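Local coordinates for protein chitinase (Chromobacterium violaceum, PDB 4TXG) that probably hydrolyses glycosidic bonds of chitin as a family 18 glycoside hydrolase, and is likely to bind carbohydrate as well, at residues A[608-613]-A[625-630]. Sequence-based numbering, arbitrary orientation.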
loop_
_atom_site.group_PDB
_atom_site.type_symbol
_atom_site.label_atom_id
_atom_site.label_comp_id
_atom_site.label_asym_id
_atom_site.label_seq_id
_atom_site.Cartn_x
_atom_site.Cartn_y
_atom_site.Cartn_z
ATOM N N ASP A 608 11.118 -10.719 -11.080
ATOM C CA ASP A 608 12.004 -9.897 -11.919
ATOM C C ASP A 608 12.836 -10.820 -12.814
ATOM O O ASP A 608 12.982 -12.012 -12.516
ATOM C CB ASP A 608 12.898 -9.016 -11.042
ATOM C CG ASP A 608 13.502 -7.833 -11.795
ATOM O OD1 ASP A 608 13.285 -7.697 -13.020
ATOM O OD2 ASP A 608 14.209 -7.039 -11.138
ATOM N N TYR A 609 13.382 -10.281 -13.901
ATOM C CA TYR A 609 13.912 -11.134 -14.959
ATOM C C TYR A 609 15.272 -10.710 -15.509
ATOM O O TYR A 609 15.684 -9.567 -15.354
ATOM C CB TYR A 609 12.904 -11.197 -16.113
ATOM C CG TYR A 609 12.604 -9.861 -16.778
ATOM C CD1 TYR A 609 13.410 -9.381 -17.812
ATOM C CD2 TYR A 609 11.506 -9.099 -16.394
ATOM C CE1 TYR A 609 13.140 -8.175 -18.433
ATOM C CE2 TYR A 609 11.224 -7.886 -17.022
ATOM C CZ TYR A 609 12.048 -7.434 -18.036
ATOM O OH TYR A 609 11.787 -6.235 -18.662
ATOM N N ASP A 610 15.957 -11.663 -16.141
ATOM C CA ASP A 610 17.140 -11.419 -16.963
ATOM C C ASP A 610 17.175 -12.426 -18.101
ATOM O O ASP A 610 16.601 -13.516 -17.998
ATOM C CB ASP A 610 18.438 -11.542 -16.153
ATOM C CG ASP A 610 18.834 -10.252 -15.461
ATOM O OD1 ASP A 610 18.803 -9.179 -16.102
ATOM O OD2 ASP A 610 19.203 -10.324 -14.273
ATOM N N TRP A 611 17.860 -12.071 -19.180
ATOM C CA TRP A 611 18.134 -13.029 -20.239
ATOM C C TRP A 611 19.251 -13.966 -19.805
ATOM O O TRP A 611 20.329 -13.519 -19.407
ATOM C CB TRP A 611 18.519 -12.320 -21.538
ATOM C CG TRP A 611 18.780 -13.267 -22.677
ATOM C CD1 TRP A 611 19.995 -13.619 -23.187
ATOM C CD2 TRP A 611 17.801 -13.986 -23.439
ATOM N NE1 TRP A 611 19.836 -14.507 -24.229
ATOM C CE2 TRP A 611 18.500 -14.750 -24.397
ATOM C CE3 TRP A 611 16.405 -14.061 -23.402
ATOM C CZ2 TRP A 611 17.844 -15.580 -25.312
ATOM C CZ3 TRP A 611 15.759 -14.879 -24.311
ATOM C CH2 TRP A 611 16.477 -15.623 -25.256
ATOM N N LYS A 612 18.991 -15.264 -19.883
ATOM C CA LYS A 612 19.988 -16.264 -19.510
ATOM C C LYS A 612 20.417 -17.079 -20.725
ATOM O O LYS A 612 19.752 -18.038 -21.100
ATOM C CB LYS A 612 19.434 -17.179 -18.416
ATOM C CG LYS A 612 19.006 -16.430 -17.165
ATOM C CD LYS A 612 20.209 -15.798 -16.487
ATOM C CE LYS A 612 19.807 -15.037 -15.241
ATOM N NZ LYS A 612 20.980 -14.378 -14.603
ATOM N N ALA A 613 21.546 -16.692 -21.320
ATOM C CA ALA A 613 21.998 -17.241 -22.598
ATOM C C ALA A 613 22.263 -18.744 -22.573
ATOM O O ALA A 613 22.073 -19.428 -23.583
ATOM C CB ALA A 613 23.256 -16.498 -23.055
ATOM N N GLY A 625 15.819 -12.815 -12.511
ATOM C CA GLY A 625 16.892 -11.850 -12.643
ATOM C C GLY A 625 16.567 -10.532 -11.983
ATOM O O GLY A 625 15.718 -10.470 -11.096
ATOM N N THR A 626 17.248 -9.474 -12.412
ATOM C CA THR A 626 17.119 -8.190 -11.727
ATOM C C THR A 626 16.964 -6.987 -12.657
ATOM O O THR A 626 17.296 -5.871 -12.269
ATOM C CB THR A 626 18.344 -7.917 -10.819
ATOM O OG1 THR A 626 19.531 -7.848 -11.623
ATOM C CG2 THR A 626 18.501 -9.011 -9.762
ATOM N N THR A 627 16.457 -7.196 -13.868
ATOM C CA THR A 627 16.359 -6.091 -14.835
ATOM C C THR A 627 15.535 -4.897 -14.328
ATOM O O THR A 627 15.984 -3.748 -14.400
ATOM C CB THR A 627 15.772 -6.581 -16.168
ATOM O OG1 THR A 627 16.715 -7.460 -16.786
ATOM C CG2 THR A 627 15.500 -5.407 -17.112
ATOM N N LEU A 628 14.343 -5.152 -13.806
ATOM C CA LEU A 628 13.481 -4.042 -13.399
ATOM C C LEU A 628 13.997 -3.332 -12.137
ATOM O O LEU A 628 13.996 -2.102 -12.057
ATOM C CB LEU A 628 12.044 -4.526 -13.185
ATOM C CG LEU A 628 11.390 -5.163 -14.411
ATOM C CD1 LEU A 628 9.934 -5.507 -14.112
ATOM C CD2 LEU A 628 11.491 -4.261 -15.646
ATOM N N THR A 629 14.454 -4.101 -11.160
ATOM C CA THR A 629 15.030 -3.506 -9.962
ATOM C C THR A 629 16.308 -2.739 -10.306
ATOM O O THR A 629 16.578 -1.685 -9.733
ATOM C CB THR A 629 15.299 -4.579 -8.902
ATOM O OG1 THR A 629 14.042 -5.125 -8.481
ATOM C CG2 THR A 629 16.006 -3.986 -7.696
ATOM N N SER A 630 17.082 -3.253 -11.262
ATOM C CA SER A 630 18.301 -2.569 -11.681
ATOM C C SER A 630 17.981 -1.240 -12.358
ATOM O O SER A 630 18.699 -0.247 -12.186
ATOM C CB SER A 630 19.130 -3.449 -12.621
ATOM O OG SER A 630 19.655 -4.569 -11.924
HETATM O O HOH W 1 14.772 -7.686 -8.604
HETATM O O HOH W 2 19.953 -7.180 -14.636
HETATM O O HOH W 3 21.060 -10.476 -12.264
#
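Tyr-609 and Gly-625 bring their CA atoms to 3.8 Å where strand 609-612 meets the start of helix 627-636, and two backbone bonds join the segments, Gly-625 N to Asp-608 O and Thr-627 N to Tyr-609 O. The carboxylate of Asp-608, just before the strand, accepts the first-turn N-H groups of Leu-628 and Thr-629. Asp-608 OD1 takes the former on its syn lone pair (2.9 Å from Leu-628 N); chi1 of -161° swings CG away from the backbone N, toward the helix start. Asp-608 OD2 receives Thr-629 N nearly straight (2.9 Å, N-H...O angle 171°), on the syn side but tilted from the carboxylate plane. Tyr-609 N also donates to OD1, from above that plane; the helix N-terminus would probably stabilise the negative charge. A water bridges Asp-608 OD2 and Thr-629 OG1, the latter also bonded to Tyr-463. Asp-610 meets the residue just before the helix: Thr-626 N comes to its OD2 from well above the carboxylate plane at 2.8 Å. The hydroxyl OG1 of Thr-627 lies 2.7 Å from Tyr-609 O and 2.8 Å from Asp-610 OD1, a single proton for two acceptors. Two more waters link the Asp-610 carboxylate to Thr-626 OG1. Thr-627 CB makes a CH-pi contact over one face of the Tyr-609 ring, 4.2 Å from its centroid, while Leu-628 CG approaches CE2 obliquely at 3.8 Å. The Tyr-609 hydroxyl is hydrogen-bonded to Glu-582, at the start of helix 582-594. Strand 599-603 closes the barrel by pairing with 155-161 and 457-462; the antiparallel hairpin 609-612/621-624 lies in the connection from it to helix 627-636, in the manner of a beta-alpha unit of the GH18 TIM barrel.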